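Local coordinates for protein flavin-containing monooxygenase (Allium sativum, PDB 6WPU) that probably uses its bound flavin to oxygenate the sulfur of S-allyl-L-cysteine, as the S-oxygenase of garlic, at residues R90-D102 and E415-R429. Sequence-based numbering, arbitrary orientation.
Sequences RTNLPREVMGFLD and EEWRRLMYKEVSKNR. With FAD (flavin-adenine dinucleotide), chain B; SO4 (sulfate ion), chain D.
The guanidinium of R418 lies between L101 CD2, 3.4 Å above one face, and W417 CH2 over the opposite face. At its edge, NH1 gives hydrogen bonds to V97 O (2.8 Å) and G99 O (3.0 Å). The G99 bond follows a lone pair; the V97 bond comes from above the carbonyl plane. NE and NH2 grip the two oxygens of E415 side-on, and one water links NH2 to F100 O. The W417 ring has R418 CB over one face and meets E96 O with its edge, CH2 at 3.4 Å. The chain of R418 bends at chi3 (-70°), which turns the group across the end of helix 95-98. Replacing R418 by an alanine is likely to leave the V97 and G99 carbonyls without this donor and the E415 carboxylate without its mate. V97 CG2 presses tightly on M421 CB (3.4 Å). Further along, P94 CD rests against V425 CG2 (3.9 Å). At the far end, R429 NH1 donates to N92 O (2.7 Å). N92 O lies in the R429 guanidinium plane, while NH1 sits above the N92 carbonyl plane. The contact backs the flavin site of this flavin-containing monooxygenase: helix 416-431 packs behind a loop and short helix whose N92 N bonds FAD O4 and whose M98 SD takes a weak hydrogen bond from FAD N3.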
loop_
_atom_site.group_PDB
_atom_site.type_symbol
_atom_site.label_atom_id
_atom_site.label_comp_id
_atom_site.label_asym_id
_atom_site.label_seq_id
_atom_site.Cartn_x
_atom_site.Cartn_y
_atom_site.Cartn_z
ATOM N N ARG A 90 11.948 -1.596 -8.481
ATOM C CA ARG A 90 12.638 -0.546 -7.750
ATOM C C ARG A 90 11.612 0.424 -7.167
ATOM O O ARG A 90 10.462 0.488 -7.619
ATOM C CB ARG A 90 13.611 0.213 -8.662
ATOM C CG ARG A 90 14.728 -0.630 -9.243
ATOM C CD ARG A 90 15.434 0.098 -10.377
ATOM N NE ARG A 90 16.183 1.253 -9.899
ATOM C CZ ARG A 90 16.840 2.095 -10.684
ATOM N NH1 ARG A 90 16.833 1.916 -12.007
ATOM N NH2 ARG A 90 17.494 3.128 -10.147
ATOM N N THR A 91 12.030 1.176 -6.141
ATOM C CA THR A 91 11.112 2.119 -5.509
ATOM C C THR A 91 10.672 3.169 -6.525
ATOM O O THR A 91 11.423 3.532 -7.436
ATOM C CB THR A 91 11.756 2.797 -4.277
ATOM O OG1 THR A 91 12.807 3.702 -4.668
ATOM C CG2 THR A 91 12.323 1.761 -3.322
ATOM N N ASN A 92 9.429 3.635 -6.397
ATOM C CA ASN A 92 8.961 4.742 -7.228
ATOM C C ASN A 92 9.086 6.077 -6.515
ATOM O O ASN A 92 8.587 7.088 -7.010
ATOM C CB ASN A 92 7.516 4.516 -7.695
ATOM C CG ASN A 92 6.543 4.344 -6.551
ATOM O OD1 ASN A 92 6.788 4.778 -5.427
ATOM N ND2 ASN A 92 5.432 3.687 -6.826
ATOM N N LEU A 93 9.730 6.092 -5.349
ATOM C CA LEU A 93 10.055 7.284 -4.586
ATOM C C LEU A 93 11.542 7.250 -4.264
ATOM O O LEU A 93 12.102 6.163 -4.061
ATOM C CB LEU A 93 9.242 7.344 -3.284
ATOM C CG LEU A 93 7.721 7.436 -3.400
ATOM C CD1 LEU A 93 7.104 7.234 -2.024
ATOM C CD2 LEU A 93 7.330 8.796 -3.981
ATOM N N PRO A 94 12.215 8.397 -4.254
ATOM C CA PRO A 94 13.621 8.415 -3.839
ATOM C C PRO A 94 13.729 8.011 -2.381
ATOM O O PRO A 94 12.819 8.249 -1.583
ATOM C CB PRO A 94 14.044 9.869 -4.058
ATOM C CG PRO A 94 12.777 10.640 -3.930
ATOM C CD PRO A 94 11.665 9.755 -4.416
ATOM N N ARG A 95 14.836 7.349 -2.046
ATOM C CA ARG A 95 14.905 6.696 -0.745
ATOM C C ARG A 95 14.867 7.709 0.401
ATOM O O ARG A 95 14.382 7.376 1.489
ATOM C CB ARG A 95 16.149 5.805 -0.668
ATOM C CG ARG A 95 17.481 6.549 -0.766
ATOM C CD ARG A 95 18.639 5.579 -1.019
ATOM N NE ARG A 95 18.869 4.656 0.095
ATOM C CZ ARG A 95 19.458 3.465 -0.018
ATOM N NH1 ARG A 95 19.855 3.020 -1.207
ATOM N NH2 ARG A 95 19.637 2.703 1.061
ATOM N N GLU A 96 15.343 8.946 0.181
ATOM C CA GLU A 96 15.285 9.952 1.242
ATOM C C GLU A 96 13.846 10.236 1.653
ATOM O O GLU A 96 13.559 10.449 2.838
ATOM C CB GLU A 96 15.969 11.257 0.812
ATOM C CG GLU A 96 17.457 11.152 0.466
ATOM C CD GLU A 96 17.692 10.780 -1.002
ATOM O OE1 GLU A 96 16.712 10.746 -1.781
ATOM O OE2 GLU A 96 18.859 10.522 -1.371
ATOM N N VAL A 97 12.928 10.235 0.683
ATOM C CA VAL A 97 11.522 10.542 0.943
ATOM C C VAL A 97 10.848 9.415 1.719
ATOM O O VAL A 97 9.968 9.669 2.550
ATOM C CB VAL A 97 10.809 10.832 -0.397
ATOM C CG1 VAL A 97 9.328 10.461 -0.357
ATOM C CG2 VAL A 97 10.968 12.271 -0.764
ATOM N N MET A 98 11.264 8.167 1.487
ATOM C CA MET A 98 10.544 6.999 1.985
ATOM C C MET A 98 10.774 6.688 3.460
ATOM O O MET A 98 9.942 6.000 4.061
ATOM C CB MET A 98 10.945 5.762 1.193
ATOM C CG MET A 98 10.387 5.693 -0.192
ATOM S SD MET A 98 11.029 4.229 -1.023
ATOM C CE MET A 98 10.497 2.893 0.041
ATOM N N GLY A 99 11.885 7.126 4.044
ATOM C CA GLY A 99 12.259 6.638 5.363
ATOM C C GLY A 99 11.371 7.160 6.482
ATOM O O GLY A 99 10.806 8.248 6.417
ATOM N N PHE A 100 11.245 6.352 7.533
ATOM C CA PHE A 100 10.676 6.837 8.785
ATOM C C PHE A 100 11.354 8.130 9.236
ATOM O O PHE A 100 12.545 8.359 8.998
ATOM C CB PHE A 100 10.802 5.768 9.865
ATOM C CG PHE A 100 9.958 4.544 9.598
ATOM C CD1 PHE A 100 8.582 4.621 9.660
ATOM C CD2 PHE A 100 10.547 3.324 9.302
ATOM C CE1 PHE A 100 7.806 3.515 9.422
ATOM C CE2 PHE A 100 9.784 2.209 9.066
ATOM C CZ PHE A 100 8.402 2.295 9.116
ATOM N N LEU A 101 10.568 8.985 9.894
ATOM C CA LEU A 101 11.015 10.339 10.214
ATOM C C LEU A 101 12.246 10.356 11.116
ATOM O O LEU A 101 13.039 11.304 11.065
ATOM C CB LEU A 101 9.868 11.112 10.871
ATOM C CG LEU A 101 8.658 11.286 9.951
ATOM C CD1 LEU A 101 7.502 11.921 10.686
ATOM C CD2 LEU A 101 9.044 12.098 8.713
ATOM N N ASP A 102 12.423 9.351 11.966
ATOM C CA ASP A 102 13.589 9.345 12.847
ATOM C C ASP A 102 14.557 8.222 12.494
ATOM O O ASP A 102 15.357 7.804 13.331
ATOM C CB ASP A 102 13.158 9.255 14.313
ATOM C CG ASP A 102 12.502 7.924 14.645
ATOM O OD1 ASP A 102 12.205 7.141 13.708
ATOM O OD2 ASP A 102 12.299 7.652 15.844
ATOM N N GLU A 415 9.407 17.754 6.758
ATOM C CA GLU A 415 10.449 18.655 6.283
ATOM C C GLU A 415 10.070 19.232 4.921
ATOM O O GLU A 415 9.388 18.589 4.114
ATOM C CB GLU A 415 11.793 17.922 6.183
ATOM C CG GLU A 415 12.202 17.072 7.383
ATOM C CD GLU A 415 11.744 15.621 7.249
ATOM O OE1 GLU A 415 10.633 15.393 6.719
ATOM O OE2 GLU A 415 12.501 14.708 7.653
ATOM N N GLU A 416 10.525 20.462 4.665
ATOM C CA GLU A 416 10.216 21.108 3.390
ATOM C C GLU A 416 10.869 20.383 2.224
ATOM O O GLU A 416 10.253 20.229 1.161
ATOM C CB GLU A 416 10.652 22.575 3.406
ATOM C CG GLU A 416 9.613 23.510 3.976
ATOM C CD GLU A 416 9.731 23.651 5.476
ATOM O OE1 GLU A 416 10.724 23.134 6.034
ATOM O OE2 GLU A 416 8.835 24.278 6.089
ATOM N N TRP A 417 12.118 19.935 2.397
ATOM C CA TRP A 417 12.775 19.185 1.334
ATOM C C TRP A 417 11.985 17.930 0.967
ATOM O O TRP A 417 12.008 17.498 -0.191
ATOM C CB TRP A 417 14.215 18.832 1.738
ATOM C CG TRP A 417 14.336 17.879 2.898
ATOM C CD1 TRP A 417 14.669 18.198 4.180
ATOM C CD2 TRP A 417 14.129 16.446 2.881
ATOM N NE1 TRP A 417 14.679 17.064 4.964
ATOM C CE2 TRP A 417 14.351 15.978 4.194
ATOM C CE3 TRP A 417 13.784 15.519 1.881
ATOM C CZ2 TRP A 417 14.226 14.626 4.539
ATOM C CZ3 TRP A 417 13.650 14.177 2.225
ATOM C CH2 TRP A 417 13.878 13.743 3.544
ATOM N N ARG A 418 11.263 17.346 1.927
ATOM C CA ARG A 418 10.523 16.121 1.648
ATOM C C ARG A 418 9.263 16.420 0.852
ATOM O O ARG A 418 8.906 15.659 -0.056
ATOM C CB ARG A 418 10.190 15.381 2.950
ATOM C CG ARG A 418 9.978 13.866 2.766
ATOM C CD ARG A 418 9.430 13.181 4.028
ATOM N NE ARG A 418 10.363 13.094 5.153
ATOM C CZ ARG A 418 10.934 11.965 5.577
ATOM N NH1 ARG A 418 10.678 10.818 4.950
ATOM N NH2 ARG A 418 11.755 11.978 6.636
ATOM N N ARG A 419 8.589 17.532 1.166
ATOM C CA ARG A 419 7.473 17.968 0.330
ATOM C C ARG A 419 7.942 18.238 -1.092
ATOM O O ARG A 419 7.307 17.808 -2.063
ATOM C CB ARG A 419 6.815 19.214 0.921
ATOM C CG ARG A 419 5.862 18.960 2.096
ATOM C CD ARG A 419 5.354 20.285 2.624
ATOM N NE ARG A 419 4.436 20.173 3.759
ATOM C CZ ARG A 419 3.114 20.143 3.633
ATOM N NH1 ARG A 419 2.560 20.191 2.424
ATOM N NH2 ARG A 419 2.348 20.047 4.706
ATOM N N LEU A 420 9.074 18.936 -1.230
ATOM C CA LEU A 420 9.560 19.314 -2.551
ATOM C C LEU A 420 10.038 18.097 -3.342
ATOM O O LEU A 420 9.797 18.006 -4.553
ATOM C CB LEU A 420 10.673 20.356 -2.420
ATOM C CG LEU A 420 10.255 21.715 -1.853
ATOM C CD1 LEU A 420 11.468 22.610 -1.639
ATOM C CD2 LEU A 420 9.219 22.388 -2.756
ATOM N N MET A 421 10.733 17.162 -2.689
ATOM C CA MET A 421 11.173 15.964 -3.397
ATOM C C MET A 421 9.981 15.188 -3.933
ATOM O O MET A 421 10.015 14.679 -5.065
ATOM C CB MET A 421 12.004 15.073 -2.482
ATOM C CG MET A 421 13.500 15.289 -2.506
ATOM S SD MET A 421 14.294 13.971 -1.550
ATOM C CE MET A 421 15.885 14.711 -1.230
ATOM N N TYR A 422 8.911 15.099 -3.136
ATOM C CA TYR A 422 7.710 14.401 -3.579
ATOM C C TYR A 422 7.105 15.060 -4.812
ATOM O O TYR A 422 6.700 14.367 -5.753
ATOM C CB TYR A 422 6.678 14.342 -2.458
ATOM C CG TYR A 422 5.437 13.601 -2.880
ATOM C CD1 TYR A 422 5.416 12.217 -2.908
ATOM C CD2 TYR A 422 4.294 14.284 -3.277
ATOM C CE1 TYR A 422 4.281 11.528 -3.310
ATOM C CE2 TYR A 422 3.157 13.605 -3.685
ATOM C CZ TYR A 422 3.157 12.231 -3.699
ATOM O OH TYR A 422 2.025 11.556 -4.091
ATOM N N LYS A 423 7.017 16.400 -4.823
ATOM C CA LYS A 423 6.494 17.086 -6.001
ATOM C C LYS A 423 7.401 16.872 -7.202
ATOM O O LYS A 423 6.924 16.717 -8.335
ATOM C CB LYS A 423 6.325 18.581 -5.719
ATOM C CG LYS A 423 5.169 18.904 -4.798
ATOM C CD LYS A 423 4.853 20.406 -4.793
ATOM C CE LYS A 423 3.874 20.770 -3.672
ATOM N NZ LYS A 423 3.256 22.115 -3.876
ATOM N N GLU A 424 8.714 16.829 -6.967
ATOM C CA GLU A 424 9.677 16.672 -8.052
ATOM C C GLU A 424 9.609 15.273 -8.664
ATOM O O GLU A 424 9.629 15.123 -9.894
ATOM C CB GLU A 424 11.081 16.964 -7.534
ATOM C CG GLU A 424 12.161 16.879 -8.580
ATOM C CD GLU A 424 12.269 18.157 -9.396
ATOM O OE1 GLU A 424 11.592 19.161 -9.046
ATOM O OE2 GLU A 424 13.033 18.148 -10.386
ATOM N N VAL A 425 9.552 14.234 -7.823
ATOM C CA VAL A 425 9.521 12.877 -8.358
ATOM C C VAL A 425 8.160 12.580 -8.969
ATOM O O VAL A 425 8.067 11.851 -9.960
ATOM C CB VAL A 425 9.892 11.831 -7.287
ATOM C CG1 VAL A 425 8.792 11.688 -6.250
ATOM C CG2 VAL A 425 10.133 10.470 -7.947
ATOM N N SER A 426 7.088 13.141 -8.403
ATOM C CA SER A 426 5.771 13.012 -9.014
ATOM C C SER A 426 5.770 13.576 -10.436
ATOM O O SER A 426 5.232 12.956 -11.362
ATOM C CB SER A 426 4.734 13.718 -8.140
ATOM O OG SER A 426 3.447 13.162 -8.308
ATOM N N LYS A 427 6.399 14.737 -10.633
ATOM C CA LYS A 427 6.463 15.320 -11.969
ATOM C C LYS A 427 7.331 14.484 -12.902
ATOM O O LYS A 427 6.973 14.273 -14.066
ATOM C CB LYS A 427 6.985 16.754 -11.889
ATOM C CG LYS A 427 7.005 17.482 -13.226
ATOM C CD LYS A 427 7.565 18.887 -13.064
ATOM C CE LYS A 427 9.076 18.867 -12.871
ATOM N NZ LYS A 427 9.789 18.708 -14.172
ATOM N N ASN A 428 8.476 13.995 -12.411
ATOM C CA ASN A 428 9.376 13.216 -13.258
ATOM C C ASN A 428 8.802 11.847 -13.598
ATOM O O ASN A 428 9.067 11.313 -14.680
ATOM C CB ASN A 428 10.721 13.046 -12.569
ATOM C CG ASN A 428 11.462 14.339 -12.434
ATOM O OD1 ASN A 428 10.996 15.382 -12.891
ATOM N ND2 ASN A 428 12.622 14.290 -11.788
ATOM N N ARG A 429 8.045 11.259 -12.678
ATOM C CA ARG A 429 7.433 9.960 -12.926
ATOM C C ARG A 429 6.392 10.047 -14.034
ATOM O O ARG A 429 6.282 9.138 -14.866
ATOM C CB ARG A 429 6.809 9.444 -11.633
ATOM C CG ARG A 429 6.715 7.936 -11.539
ATOM C CD ARG A 429 6.546 7.549 -10.093
ATOM N NE ARG A 429 5.367 8.204 -9.549
ATOM C CZ ARG A 429 5.194 8.501 -8.272
ATOM N NH1 ARG A 429 6.134 8.212 -7.384
ATOM N NH2 ARG A 429 4.073 9.092 -7.888
HETATM P PA FAD B . 1.942 -4.907 4.081
HETATM O O1A FAD B . 3.356 -4.694 3.537
HETATM O O2A FAD B . 0.943 -5.591 3.292
HETATM O O5B FAD B . 1.930 -5.737 5.346
HETATM C C5B FAD B . 0.805 -6.304 6.008
HETATM C C4B FAD B . 1.235 -7.493 6.896
HETATM O O4B FAD B . 0.198 -8.030 7.670
HETATM C C3B FAD B . 1.831 -8.627 6.106
HETATM O O3B FAD B . 3.066 -8.999 6.624
HETATM C C2B FAD B . 0.857 -9.742 6.256
HETATM O O2B FAD B . 1.444 -10.993 6.228
HETATM C C1B FAD B . 0.270 -9.428 7.602
HETATM N N9A FAD B . -1.064 -9.949 7.797
HETATM C C8A FAD B . -2.126 -9.808 6.913
HETATM N N7A FAD B . -3.212 -10.416 7.409
HETATM C C5A FAD B . -2.897 -11.004 8.637
HETATM C C6A FAD B . -3.604 -11.754 9.574
HETATM N N6A FAD B . -4.997 -12.079 9.379
HETATM N N1A FAD B . -2.991 -12.164 10.699
HETATM C C2A FAD B . -1.681 -11.892 10.935
HETATM N N3A FAD B . -0.950 -11.171 10.053
HETATM C C4A FAD B . -1.524 -10.718 8.905
HETATM N N1 FAD B . 5.815 2.433 -0.846
HETATM C C2 FAD B . 7.055 3.166 -0.828
HETATM O O2 FAD B . 7.383 3.920 0.244
HETATM N N3 FAD B . 7.869 3.194 -1.937
HETATM C C4 FAD B . 7.550 2.451 -3.055
HETATM O O4 FAD B . 8.340 2.446 -4.157
HETATM C C4X FAD B . 6.419 1.503 -3.032
HETATM N N5 FAD B . 6.248 0.589 -4.064
HETATM C C5X FAD B . 5.198 -0.322 -3.998
HETATM C C6 FAD B . 5.017 -1.235 -5.047
HETATM C C7 FAD B . 3.976 -2.154 -4.971
HETATM C C7M FAD B . 3.785 -3.122 -6.107
HETATM C C8 FAD B . 3.118 -2.166 -3.873
HETATM C C8M FAD B . 1.984 -3.135 -3.771
HETATM C C9 FAD B . 3.294 -1.253 -2.828
HETATM C C9A FAD B . 4.331 -0.333 -2.889
HETATM N N10 FAD B . 4.522 0.592 -1.807
HETATM C C10 FAD B . 5.575 1.516 -1.864
HETATM C "C1'" FAD B . 3.588 0.609 -0.670
HETATM C "C2'" FAD B . 3.712 -0.441 0.414
HETATM O "O2'" FAD B . 2.491 -1.035 0.583
HETATM C "C3'" FAD B . 4.047 0.320 1.676
HETATM O "O3'" FAD B . 5.351 0.701 1.462
HETATM C "C4'" FAD B . 3.977 -0.480 2.972
HETATM O "O4'" FAD B . 4.673 -1.655 2.771
HETATM C "C5'" FAD B . 2.578 -0.760 3.530
HETATM O "O5'" FAD B . 2.819 -1.782 4.453
HETATM P P FAD B . 1.809 -2.522 5.424
HETATM O O1P FAD B . 2.503 -2.948 6.772
HETATM O O2P FAD B . 0.548 -1.571 5.487
HETATM O O3P FAD B . 1.164 -3.672 4.439
HETATM S S SO4 D . 14.086 1.387 -14.568
HETATM O O1 SO4 D . 14.183 0.831 -15.921
HETATM O O2 SO4 D . 14.514 2.784 -14.606
HETATM O O3 SO4 D . 12.702 1.346 -14.111
HETATM O O4 SO4 D . 14.903 0.591 -13.645
HETATM O O HOH W 1 13.919 9.787 7.063
#